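Long form salivary protein D7L (Phlebotomus duboscqi, PDB 6MT7) binds and sequesters leukotrienes C4, D4 and E4 and a stable thromboxane A2 analogue, modulating blood feeding and inhibiting thromboxane-dependent platelet aggregation. Local coordinates at residues T133-K136 against D142-N145; R166-D171 against D207-C212; L53-E58 against T114-I119; L183-E188 against S218-I223. One frame throughout, in Å; residues are numbered along the deposited sequence.

Contact 1: residues T133-K136 against D142-N145; sequences TKPK and DFCN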
loop_
_atom_site.group_PDB
_atom_site.type_symbol
_atom_site.label_atom_id
_atom_site.label_comp_id
_atom_site.label_asym_id
_atom_site.label_seq_id
_atom_site.Cartn_x
_atom_site.Cartn_y
_atom_site.Cartn_z
ATOM N N THR A 133 -1.821 13.500 8.595
ATOM C CA THR A 133 -1.261 12.566 7.622
ATOM C C THR A 133 -0.474 13.353 6.584
ATOM O O THR A 133 -0.894 14.444 6.177
ATOM C CB THR A 133 -2.380 11.760 6.937
ATOM O OG1 THR A 133 -3.052 10.954 7.906
ATOM C CG2 THR A 133 -1.831 10.858 5.838
ATOM N N LYS A 134 0.662 12.797 6.157
ATOM C CA LYS A 134 1.535 13.434 5.179
ATOM C C LYS A 134 0.738 13.910 3.961
ATOM O O LYS A 134 0.109 13.085 3.276
ATOM C CB LYS A 134 2.636 12.475 4.723
ATOM C CG LYS A 134 3.593 13.103 3.722
ATOM C CD LYS A 134 4.390 12.059 2.955
ATOM C CE LYS A 134 3.591 11.517 1.778
ATOM N NZ LYS A 134 3.444 12.561 0.706
ATOM N N PRO A 135 0.741 15.203 3.662
ATOM C CA PRO A 135 -0.020 15.686 2.505
ATOM C C PRO A 135 0.627 15.266 1.199
ATOM O O PRO A 135 1.839 15.029 1.116
ATOM C CB PRO A 135 0.001 17.212 2.669
ATOM C CG PRO A 135 1.182 17.495 3.515
ATOM C CD PRO A 135 1.393 16.298 4.407
ATOM N N LYS A 136 -0.212 15.145 0.173
ATOM C CA LYS A 136 0.298 15.049 -1.184
ATOM C C LYS A 136 1.143 16.271 -1.503
ATOM O O LYS A 136 0.765 17.406 -1.190
ATOM C CB LYS A 136 -0.854 14.943 -2.178
ATOM C CG LYS A 136 -1.545 13.593 -2.204
ATOM C CD LYS A 136 -2.464 13.529 -3.410
ATOM C CE LYS A 136 -3.233 12.237 -3.458
ATOM N NZ LYS A 136 -4.090 12.205 -4.676
ATOM N N ASP A 142 10.388 15.746 5.155
ATOM C CA ASP A 142 9.938 17.061 5.602
ATOM C C ASP A 142 8.741 16.951 6.539
ATOM O O ASP A 142 8.652 17.691 7.528
ATOM C CB ASP A 142 9.622 17.936 4.388
ATOM C CG ASP A 142 10.870 18.310 3.612
ATOM O OD1 ASP A 142 11.906 18.578 4.262
ATOM O OD2 ASP A 142 10.832 18.327 2.361
ATOM N N PHE A 143 7.827 16.015 6.268
ATOM C CA PHE A 143 6.664 15.852 7.133
ATOM C C PHE A 143 7.057 15.243 8.471
ATOM O O PHE A 143 6.602 15.691 9.532
ATOM C CB PHE A 143 5.608 14.978 6.451
ATOM C CG PHE A 143 4.389 14.734 7.302
ATOM C CD1 PHE A 143 3.398 15.706 7.409
ATOM C CD2 PHE A 143 4.238 13.551 8.005
ATOM C CE1 PHE A 143 2.275 15.499 8.197
ATOM C CE2 PHE A 143 3.117 13.331 8.799
ATOM C CZ PHE A 143 2.131 14.310 8.892
ATOM N N CYS A 144 7.866 14.181 8.431
ATOM C CA CYS A 144 8.229 13.481 9.650
ATOM C C CYS A 144 9.225 14.268 10.497
ATOM O O CYS A 144 9.291 14.047 11.710
ATOM C CB CYS A 144 8.784 12.103 9.294
ATOM S SG CYS A 144 7.496 11.014 8.658
ATOM N N ASN A 145 9.973 15.194 9.892
ATOM C CA ASN A 145 10.878 16.055 10.643
ATOM C C ASN A 145 10.141 17.114 11.439
ATOM O O ASN A 145 10.745 17.745 12.319
ATOM C CB ASN A 145 11.871 16.734 9.702
ATOM C CG ASN A 145 13.028 15.833 9.329
ATOM O OD1 ASN A 145 13.278 14.818 9.982
ATOM N ND2 ASN A 145 13.746 16.204 8.281
#

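Contact 2: residues R166-D171 against D207-C212; sequences RLVDED and DTMYNC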
loop_
_atom_site.group_PDB
_atom_site.type_symbol
_atom_site.label_atom_id
_atom_site.label_comp_id
_atom_site.label_asym_id
_atom_site.label_seq_id
_atom_site.Cartn_x
_atom_site.Cartn_y
_atom_site.Cartn_z
ATOM N N ARG A 166 6.551 2.500 4.659
ATOM C CA ARG A 166 5.895 1.199 4.777
ATOM C C ARG A 166 6.901 0.097 5.091
ATOM O O ARG A 166 6.823 -1.022 4.572
ATOM C CB ARG A 166 5.057 0.862 3.540
ATOM C CG ARG A 166 3.601 1.348 3.657
ATOM C CD ARG A 166 3.529 2.877 3.569
ATOM N NE ARG A 166 2.156 3.383 3.653
ATOM C CZ ARG A 166 1.821 4.663 3.480
ATOM N NH1 ARG A 166 2.752 5.578 3.219
ATOM N NH2 ARG A 166 0.549 5.037 3.549
ATOM N N LEU A 167 7.848 0.412 5.975
ATOM C CA LEU A 167 8.621 -0.639 6.624
ATOM C C LEU A 167 7.827 -1.271 7.760
ATOM O O LEU A 167 7.980 -2.468 8.029
ATOM C CB LEU A 167 9.943 -0.080 7.150
ATOM C CG LEU A 167 10.775 0.667 6.101
ATOM C CD1 LEU A 167 12.062 1.218 6.709
ATOM C CD2 LEU A 167 11.072 -0.238 4.924
ATOM N N VAL A 168 6.988 -0.477 8.431
ATOM C CA VAL A 168 6.110 -0.919 9.507
ATOM C C VAL A 168 4.732 -0.318 9.266
ATOM O O VAL A 168 4.585 0.682 8.561
ATOM C CB VAL A 168 6.615 -0.514 10.918
ATOM C CG1 VAL A 168 7.962 -1.178 11.237
ATOM C CG2 VAL A 168 6.696 1.025 11.072
ATOM N N ASP A 169 3.716 -0.928 9.882
ATOM C CA ASP A 169 2.356 -0.404 9.808
ATOM C C ASP A 169 2.074 0.471 11.035
ATOM O O ASP A 169 2.983 0.837 11.786
ATOM C CB ASP A 169 1.347 -1.549 9.643
ATOM C CG ASP A 169 1.330 -2.522 10.822
ATOM O OD1 ASP A 169 1.800 -2.181 11.931
ATOM O OD2 ASP A 169 0.845 -3.656 10.628
ATOM N N GLU A 170 0.801 0.818 11.255
ATOM C CA GLU A 170 0.454 1.687 12.382
ATOM C C GLU A 170 0.751 1.037 13.728
ATOM O O GLU A 170 0.960 1.745 14.721
ATOM C CB GLU A 170 -1.018 2.084 12.327
ATOM C CG GLU A 170 -1.444 2.755 11.047
ATOM C CD GLU A 170 -1.708 1.764 9.942
ATOM O OE1 GLU A 170 -2.036 0.605 10.257
ATOM O OE2 GLU A 170 -1.579 2.146 8.758
ATOM N N ASP A 171 0.754 -0.296 13.793
ATOM C CA ASP A 171 1.077 -1.012 15.022
ATOM C C ASP A 171 2.569 -1.160 15.255
ATOM O O ASP A 171 2.965 -1.845 16.204
ATOM C CB ASP A 171 0.444 -2.404 15.007
ATOM C CG ASP A 171 -1.023 -2.373 15.326
ATOM O OD1 ASP A 171 -1.459 -1.445 16.044
ATOM O OD2 ASP A 171 -1.738 -3.277 14.852
ATOM N N ASP A 207 12.588 1.863 14.175
ATOM C CA ASP A 207 13.983 2.267 14.064
ATOM C C ASP A 207 14.863 1.115 13.599
ATOM O O ASP A 207 15.788 1.315 12.801
ATOM C CB ASP A 207 14.483 2.805 15.402
ATOM C CG ASP A 207 14.103 4.252 15.622
ATOM O OD1 ASP A 207 13.117 4.714 15.008
ATOM O OD2 ASP A 207 14.790 4.930 16.409
ATOM N N THR A 208 14.600 -0.094 14.099
ATOM C CA THR A 208 15.413 -1.234 13.695
ATOM C C THR A 208 15.235 -1.536 12.213
ATOM O O THR A 208 16.218 -1.781 11.504
ATOM C CB THR A 208 15.082 -2.452 14.558
ATOM O OG1 THR A 208 15.208 -2.093 15.937
ATOM C CG2 THR A 208 16.042 -3.600 14.268
HETATM N N MSE A 209 14.000 -1.478 11.713
HETATM C CA MSE A 209 13.775 -1.645 10.279
HETATM C C MSE A 209 14.490 -0.589 9.452
HETATM O O MSE A 209 15.154 -0.900 8.460
HETATM C CB MSE A 209 12.269 -1.638 9.950
HETATM C CG MSE A 209 11.528 -2.829 10.551
HETATM SE SE MSE A 209 11.926 -4.465 9.535
HETATM C CE MSE A 209 11.443 -3.817 7.794
ATOM N N TYR A 210 14.342 0.666 9.872
ATOM C CA TYR A 210 14.983 1.769 9.164
ATOM C C TYR A 210 16.493 1.567 9.089
ATOM O O TYR A 210 17.087 1.617 8.006
ATOM C CB TYR A 210 14.635 3.089 9.864
ATOM C CG TYR A 210 15.147 4.340 9.179
ATOM C CD1 TYR A 210 16.480 4.729 9.299
ATOM C CD2 TYR A 210 14.294 5.144 8.428
ATOM C CE1 TYR A 210 16.953 5.873 8.666
ATOM C CE2 TYR A 210 14.759 6.291 7.805
ATOM C CZ TYR A 210 16.085 6.648 7.928
ATOM O OH TYR A 210 16.538 7.790 7.307
ATOM N N ASN A 211 17.131 1.343 10.242
ATOM C CA ASN A 211 18.585 1.227 10.274
ATOM C C ASN A 211 19.063 -0.004 9.523
ATOM O O ASN A 211 20.140 0.023 8.914
ATOM C CB ASN A 211 19.072 1.193 11.720
ATOM C CG ASN A 211 18.844 2.509 12.437
ATOM O OD1 ASN A 211 18.861 3.566 11.815
ATOM N ND2 ASN A 211 18.619 2.449 13.740
ATOM N N CYS A 212 18.275 -1.082 9.547
ATOM C CA CYS A 212 18.670 -2.307 8.859
ATOM C C CYS A 212 18.609 -2.139 7.348
ATOM O O CYS A 212 19.524 -2.570 6.633
ATOM C CB CYS A 212 17.786 -3.473 9.304
ATOM S SG CYS A 212 18.170 -5.049 8.501
#

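Contact 3: residues L53-E58 against T114-I119; sequences LGLYNE and TAFYGI. With TRT (fragment of triton X-100), chain C.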
loop_
_atom_site.group_PDB
_atom_site.type_symbol
_atom_site.label_atom_id
_atom_site.label_comp_id
_atom_site.label_asym_id
_atom_site.label_seq_id
_atom_site.Cartn_x
_atom_site.Cartn_y
_atom_site.Cartn_z
ATOM N N LEU A 53 -3.168 -3.027 -0.642
ATOM C CA LEU A 53 -4.303 -2.486 0.095
ATOM C C LEU A 53 -4.604 -3.260 1.371
ATOM O O LEU A 53 -5.445 -2.812 2.159
ATOM C CB LEU A 53 -5.558 -2.487 -0.781
ATOM C CG LEU A 53 -5.614 -1.461 -1.918
ATOM C CD1 LEU A 53 -6.757 -1.773 -2.870
ATOM C CD2 LEU A 53 -5.755 -0.054 -1.350
ATOM N N GLY A 54 -3.967 -4.408 1.581
ATOM C CA GLY A 54 -4.305 -5.248 2.715
ATOM C C GLY A 54 -5.490 -6.149 2.489
ATOM O O GLY A 54 -6.086 -6.639 3.460
ATOM N N LEU A 55 -5.836 -6.419 1.229
ATOM C CA LEU A 55 -7.068 -7.129 0.908
ATOM C C LEU A 55 -6.820 -8.493 0.274
ATOM O O LEU A 55 -7.761 -9.113 -0.230
ATOM C CB LEU A 55 -7.930 -6.255 -0.002
ATOM C CG LEU A 55 -8.338 -4.957 0.693
ATOM C CD1 LEU A 55 -9.075 -4.059 -0.288
ATOM C CD2 LEU A 55 -9.217 -5.278 1.919
ATOM N N TYR A 56 -5.581 -8.985 0.299
ATOM C CA TYR A 56 -5.265 -10.315 -0.209
ATOM C C TYR A 56 -4.653 -11.125 0.919
ATOM O O TYR A 56 -3.630 -10.733 1.491
ATOM C CB TYR A 56 -4.317 -10.250 -1.409
ATOM C CG TYR A 56 -3.966 -11.608 -1.983
ATOM C CD1 TYR A 56 -4.934 -12.409 -2.586
ATOM C CD2 TYR A 56 -2.663 -12.085 -1.935
ATOM C CE1 TYR A 56 -4.614 -13.660 -3.115
ATOM C CE2 TYR A 56 -2.330 -13.336 -2.475
ATOM C CZ TYR A 56 -3.308 -14.110 -3.061
ATOM O OH TYR A 56 -2.973 -15.338 -3.595
ATOM N N ASN A 57 -5.290 -12.246 1.248
ATOM C CA ASN A 57 -4.836 -13.108 2.328
ATOM C C ASN A 57 -3.834 -14.086 1.728
ATOM O O ASN A 57 -4.210 -14.983 0.973
ATOM C CB ASN A 57 -6.033 -13.809 2.965
ATOM C CG ASN A 57 -5.649 -14.767 4.076
ATOM O OD1 ASN A 57 -4.520 -15.239 4.154
ATOM N ND2 ASN A 57 -6.618 -15.074 4.943
ATOM N N GLU A 58 -2.550 -13.898 2.051
ATOM C CA GLU A 58 -1.517 -14.739 1.455
ATOM C C GLU A 58 -1.560 -16.166 1.981
ATOM O O GLU A 58 -1.108 -17.082 1.286
ATOM C CB GLU A 58 -0.134 -14.126 1.697
ATOM C CG GLU A 58 0.076 -12.794 0.985
ATOM C CD GLU A 58 1.446 -12.183 1.254
ATOM O OE1 GLU A 58 1.618 -11.544 2.312
ATOM O OE2 GLU A 58 2.344 -12.333 0.396
ATOM N N THR A 114 -15.126 5.575 -5.653
ATOM C CA THR A 114 -15.639 6.252 -4.463
ATOM C C THR A 114 -15.136 5.575 -3.190
ATOM O O THR A 114 -14.642 6.233 -2.269
ATOM C CB THR A 114 -17.170 6.272 -4.472
ATOM O OG1 THR A 114 -17.656 6.971 -5.633
ATOM C CG2 THR A 114 -17.696 6.959 -3.206
ATOM N N ALA A 115 -15.269 4.251 -3.118
ATOM C CA ALA A 115 -14.920 3.537 -1.895
ATOM C C ALA A 115 -13.427 3.595 -1.595
ATOM O O ALA A 115 -13.033 3.605 -0.422
ATOM C CB ALA A 115 -15.384 2.088 -1.991
ATOM N N PHE A 116 -12.585 3.669 -2.625
ATOM C CA PHE A 116 -11.144 3.622 -2.434
ATOM C C PHE A 116 -10.470 4.950 -2.742
ATOM O O PHE A 116 -9.268 4.973 -3.029
ATOM C CB PHE A 116 -10.542 2.488 -3.266
ATOM C CG PHE A 116 -10.864 1.129 -2.711
ATOM C CD1 PHE A 116 -10.048 0.545 -1.750
ATOM C CD2 PHE A 116 -12.028 0.475 -3.089
ATOM C CE1 PHE A 116 -10.364 -0.692 -1.210
ATOM C CE2 PHE A 116 -12.348 -0.760 -2.554
ATOM C CZ PHE A 116 -11.516 -1.342 -1.619
ATOM N N TYR A 117 -11.225 6.050 -2.670
ATOM C CA TYR A 117 -10.689 7.410 -2.801
ATOM C C TYR A 117 -9.961 7.605 -4.126
ATOM O O TYR A 117 -8.951 8.307 -4.194
ATOM C CB TYR A 117 -9.761 7.756 -1.632
ATOM C CG TYR A 117 -10.427 7.678 -0.272
ATOM C CD1 TYR A 117 -11.247 8.703 0.179
ATOM C CD2 TYR A 117 -10.234 6.584 0.553
ATOM C CE1 TYR A 117 -11.854 8.635 1.420
ATOM C CE2 TYR A 117 -10.835 6.504 1.791
ATOM C CZ TYR A 117 -11.635 7.537 2.224
ATOM O OH TYR A 117 -12.234 7.447 3.462
ATOM N N GLY A 118 -10.497 7.005 -5.187
ATOM C CA GLY A 118 -9.915 7.097 -6.509
ATOM C C GLY A 118 -10.481 8.235 -7.333
ATOM O O GLY A 118 -10.349 8.253 -8.558
ATOM N N ILE A 119 -11.115 9.191 -6.662
ATOM C CA ILE A 119 -11.642 10.399 -7.284
ATOM C C ILE A 119 -10.935 11.582 -6.641
ATOM O O ILE A 119 -10.837 11.650 -5.412
ATOM C CB ILE A 119 -13.168 10.499 -7.114
ATOM C CG1 ILE A 119 -13.850 9.357 -7.870
ATOM C CG2 ILE A 119 -13.685 11.845 -7.602
ATOM C CD1 ILE A 119 -15.201 8.984 -7.322
HETATM C C25 TRT C . -0.092 10.118 -11.252
HETATM O O24 TRT C . -1.007 9.491 -10.358
HETATM C C23 TRT C . -1.771 8.448 -10.964
HETATM C C22 TRT C . -2.404 7.641 -9.838
HETATM O O21 TRT C . -3.356 6.690 -10.315
HETATM C C20 TRT C . -3.942 6.044 -9.190
HETATM C C19 TRT C . -5.085 5.159 -9.651
HETATM O O18 TRT C . -4.568 3.881 -10.011
HETATM C C17 TRT C . -5.106 3.483 -11.255
HETATM C C16 TRT C . -6.143 2.395 -11.061
HETATM O O15 TRT C . -5.517 1.118 -10.898
HETATM C C12 TRT C . -6.230 0.091 -10.304
HETATM C C13 TRT C . -7.619 0.079 -10.353
HETATM C C14 TRT C . -8.341 -0.958 -9.750
HETATM C C11 TRT C . -5.561 -0.934 -9.648
HETATM C C10 TRT C . -6.277 -1.968 -9.052
HETATM C C9 TRT C . -7.666 -1.990 -9.093
HETATM C C6 TRT C . -8.401 -3.117 -8.428
HETATM C C8 TRT C . -8.828 -4.065 -9.543
HETATM C C7 TRT C . -7.449 -3.883 -7.516
HETATM C C5 TRT C . -9.671 -2.598 -7.715
HETATM C C1 TRT C . -9.634 -1.784 -6.402
HETATM C C2 TRT C . -8.553 -0.713 -6.313
HETATM C C4 TRT C . -10.979 -1.082 -6.275
HETATM C C3 TRT C . -9.516 -2.654 -5.157
#

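Contact 4: residues L183-E188 against S218-I223; sequences LGITDE and SQALKI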
loop_
_atom_site.group_PDB
_atom_site.type_symbol
_atom_site.label_atom_id
_atom_site.label_comp_id
_atom_site.label_asym_id
_atom_site.label_seq_id
_atom_site.Cartn_x
_atom_site.Cartn_y
_atom_site.Cartn_z
ATOM N N LEU A 183 15.329 -1.011 -5.387
ATOM C CA LEU A 183 16.179 -0.129 -4.600
ATOM C C LEU A 183 17.446 -0.810 -4.109
ATOM O O LEU A 183 18.199 -0.196 -3.343
ATOM C CB LEU A 183 15.409 0.409 -3.390
ATOM C CG LEU A 183 14.046 1.023 -3.685
ATOM C CD1 LEU A 183 13.466 1.635 -2.426
ATOM C CD2 LEU A 183 14.196 2.061 -4.786
ATOM N N GLY A 184 17.694 -2.050 -4.526
ATOM C CA GLY A 184 18.879 -2.771 -4.114
ATOM C C GLY A 184 18.746 -3.530 -2.817
ATOM O O GLY A 184 19.768 -3.836 -2.191
ATOM N N ILE A 185 17.526 -3.826 -2.381
ATOM C CA ILE A 185 17.278 -4.619 -1.179
ATOM C C ILE A 185 16.634 -5.921 -1.635
ATOM O O ILE A 185 15.489 -5.919 -2.103
ATOM C CB ILE A 185 16.366 -3.890 -0.181
ATOM C CG1 ILE A 185 16.928 -2.512 0.154
ATOM C CG2 ILE A 185 16.173 -4.733 1.087
ATOM C CD1 ILE A 185 18.039 -2.546 1.142
ATOM N N THR A 186 17.355 -7.031 -1.492
ATOM C CA THR A 186 16.802 -8.306 -1.926
ATOM C C THR A 186 15.739 -8.783 -0.944
ATOM O O THR A 186 15.616 -8.286 0.176
ATOM C CB THR A 186 17.887 -9.378 -2.029
ATOM O OG1 THR A 186 18.384 -9.659 -0.716
ATOM C CG2 THR A 186 19.045 -8.909 -2.920
ATOM N N ASP A 187 14.976 -9.788 -1.380
ATOM C CA ASP A 187 13.990 -10.397 -0.494
ATOM C C ASP A 187 14.652 -10.976 0.754
ATOM O O ASP A 187 14.110 -10.865 1.857
ATOM C CB ASP A 187 13.223 -11.487 -1.238
ATOM C CG ASP A 187 12.279 -10.935 -2.295
ATOM O OD1 ASP A 187 12.017 -9.713 -2.319
ATOM O OD2 ASP A 187 11.777 -11.754 -3.092
ATOM N N GLU A 188 15.818 -11.615 0.593
ATOM C CA GLU A 188 16.537 -12.150 1.747
ATOM C C GLU A 188 16.978 -11.041 2.692
ATOM O O GLU A 188 16.891 -11.185 3.917
ATOM C CB GLU A 188 17.749 -12.954 1.289
ATOM C CG GLU A 188 17.389 -14.319 0.742
ATOM C CD GLU A 188 16.828 -15.223 1.817
ATOM O OE1 GLU A 188 15.673 -15.674 1.640
ATOM O OE2 GLU A 188 17.535 -15.487 2.822
ATOM N N SER A 218 22.489 2.285 1.319
ATOM C CA SER A 218 22.354 3.613 1.905
ATOM C C SER A 218 21.476 4.548 1.082
ATOM O O SER A 218 21.055 5.586 1.606
ATOM C CB SER A 218 23.735 4.250 2.102
ATOM O OG SER A 218 24.430 4.353 0.872
ATOM N N GLN A 219 21.180 4.216 -0.175
ATOM C CA GLN A 219 20.370 5.094 -1.006
ATOM C C GLN A 219 18.912 4.665 -1.102
ATOM O O GLN A 219 18.086 5.458 -1.564
ATOM C CB GLN A 219 20.965 5.192 -2.415
ATOM C CG GLN A 219 22.417 5.665 -2.448
ATOM C CD GLN A 219 22.722 6.748 -1.422
ATOM O OE1 GLN A 219 23.644 6.616 -0.614
ATOM N NE2 GLN A 219 21.967 7.838 -1.474
ATOM N N ALA A 220 18.574 3.450 -0.663
ATOM C CA ALA A 220 17.225 2.927 -0.878
ATOM C C ALA A 220 16.180 3.836 -0.250
ATOM O O ALA A 220 15.196 4.209 -0.897
ATOM C CB ALA A 220 17.111 1.507 -0.313
ATOM N N LEU A 221 16.385 4.219 1.009
ATOM C CA LEU A 221 15.395 5.061 1.665
ATOM C C LEU A 221 15.447 6.486 1.134
ATOM O O LEU A 221 14.421 7.170 1.119
ATOM C CB LEU A 221 15.594 5.033 3.179
ATOM C CG LEU A 221 15.382 3.669 3.858
ATOM C CD1 LEU A 221 15.515 3.813 5.369
ATOM C CD2 LEU A 221 14.029 3.066 3.482
ATOM N N LYS A 222 16.618 6.946 0.679
ATOM C CA LYS A 222 16.674 8.245 0.015
ATOM C C LYS A 222 15.806 8.253 -1.236
ATOM O O LYS A 222 15.122 9.243 -1.519
ATOM C CB LYS A 222 18.118 8.610 -0.335
ATOM C CG LYS A 222 19.025 8.804 0.865
ATOM C CD LYS A 222 20.230 9.670 0.493
ATOM C CE LYS A 222 21.096 9.997 1.703
ATOM N NZ LYS A 222 22.336 9.166 1.716
ATOM N N ILE A 223 15.823 7.157 -1.999
ATOM C CA ILE A 223 15.013 7.070 -3.210
ATOM C C ILE A 223 13.526 7.096 -2.868
ATOM O O ILE A 223 12.740 7.795 -3.520
ATOM C CB ILE A 223 15.402 5.817 -4.015
ATOM C CG1 ILE A 223 16.829 5.955 -4.557
ATOM C CG2 ILE A 223 14.412 5.579 -5.158
ATOM C CD1 ILE A 223 17.351 4.705 -5.210
#

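Contact 1: residues T133-K136 against D142-N145
One face of the F143 ring covers the backbone of K134, with the start of the lysine side chain and the proline ring at its margins. The CA of K134 sits over the middle of the ring, 3.6 Å from the centroid and 6° off the ring normal, a CH-pi contact made almost head-on. With CG anti to the backbone N (chi1 178°), F143 reaches out from its helix so that the ring's far end, CZ, comes within 3.5 Å of the N of K134. That same N-H is hydrogen-bonded to the hydroxyl of Y164. At the near end of the ring, CB of K134 lies 3.8 Å from CD2 of F143, while CD of P135 meets CD1 of F143 at 3.7 Å, obliquely. The lysine chain then bends at chi3 and chi4 and leads its ammonium group away from the ring; NZ of K134 donates to the O of P135 at 3.0 Å, from above the carbonyl plane, and to the carbonyls of T138 and S228. The contact folds the loop after helix 120-128 back onto helix 140-144, into which it leads, with T133 leaning on W126 of the first and helix 159-164 alongside, joined to helix 140-144 by the C144-C160 disulfide.

Contact 2: residues R166-D171 against D207-C212
L167 and M209, the latter a selenomethionine introduced for the derivative, meet through the roots of their side chains, CB of L167 standing 4.0 Å from CB of M209. Both put CG anti to the carbonyl carbon, but they part company beyond it. L167 stays extended (chi2 179°) and sends CD1 along the helix surface to 3.9 Å from CA of Y210, touching the backbone rather than the phenol ring. M209 instead folds at chi2 and chi3 (-75° and -54°), and this curl brings its terminal CE back to 3.7 Å from the O of L167. The chain just before L167 ends helix 159-164 in a Schellman motif, in which R166 takes a positive phi and turns the backbone away, leading L167 and V168 across the face of helix 203-216. Here the packing is that of a helical domain stitched by disulfides, C212 of the same helix being bonded to C193 of helix 187-196, whose F190 touches both L167 and M209. V168 adds the last piece: its side chain runs antiparallel to that of M209, side by side, with CG1 of V168 and CG of M209 4.0 Å apart, and V168 also rests on V205 and A206 one turn earlier in helix 203-216.

Contact 3: residues L53-E58 against T114-I119
The two backbones stay well apart, CA of L53 and CA of F116 being 9.5 Å from each other, each coming off the end of a helix: helix 40-52 closes in a Schellman motif with G54 at a positive phi of 83°, and F116 is the first residue to leave helix 109-115. The gap is spanned by side chains in a ligand pocket of the PBP/GOBP family, the odorant-binding protein fold, here occupied by a fragment of Triton X-100. F116 and L55 arrive from opposite directions, and CD1 of L55 reaches CE1 of F116 at 3.7 Å, obliquely to the ring. L53 comes in beside it, its CD1 lying 4.1 Å from CE1 of F116, so that two leucine methyls from one segment gather at the same corner of the phenyl group. The chi1 of F116 (-72°), which sets CG anti to the carbonyl carbon, directs the ring toward both leucines. The roles of the three then diverge: L55 turns to W50 and to helix 65-74 through I68, whereas L53 and F116 line the pocket, where the detergent's branched alkyl end lodges against them. G118, two residues beyond F116, probably contributes to leukotriene C4 binding, as in related proteins. Methyl C3 of the detergent lies over the centre of the F116 ring, 4.2 Å above its plane, and also 3.7 Å from CD1 of L53.

Contact 4: residues L183-E188 against S218-I223
L183 is the bump of this contact and the first turn of helix 220-227 provides the hollow, its forked side chain settling between A220 and I223 where the connection before helix 187-196 meets the start of helix 220-227, in the helical, disulfide-bonded C-terminal part of this D7 protein. The backbones come close, with CA of L183 just 4.9 Å from CA of A220, and it is the small alanine methyl that permits this: CB of A220 fits against CB of L183 at 3.7 Å and comes slightly closer still to the O of L183, at 3.6 Å. Beyond CB the leucine divides its branches. With CG anti to the carbonyl carbon (chi1 -51°), one methyl, CD1, drops onto the O of A220, while the other, CD2, turns to the next residue on the same face of the helix. That residue, I223, lies one turn on from A220, and the side chains of L183 and I223 pass alongside each other, pointing opposite ways. CG1 of I185 also approaches the A220 methyl, at 4.1 Å; this isoleucine goes on to pack against V213 and H216 of helix 203-216, tying the connection ahead of helix 187-196 to the helix before 220-227. The tightest apolar touch is between methyls, CD2 of L183 lying 3.5 Å from CG2 of I223.

Along the chain the order is contact 3, then contact 1, then contacts 2 and 4, whose segments alternate. Contacts 2 and 4 form the one touching pair: their centres are 13 Å apart, and Y210 CD2 of helix 203-216 meets L221 CD1 of helix 220-227 at 3.6 Å, so these two successive helices pack together. Contact 3 lies apart, its centre about 22 Å from those of contacts 1 and 2 and 26 Å from that of contact 4. It supplies two residues of the ligand pocket, and contact 1, on the connection leading out of helix 120-128, holds K136, which probably binds leukotriene C4 and thromboxane A2; contacts 2 and 4 are structural packing.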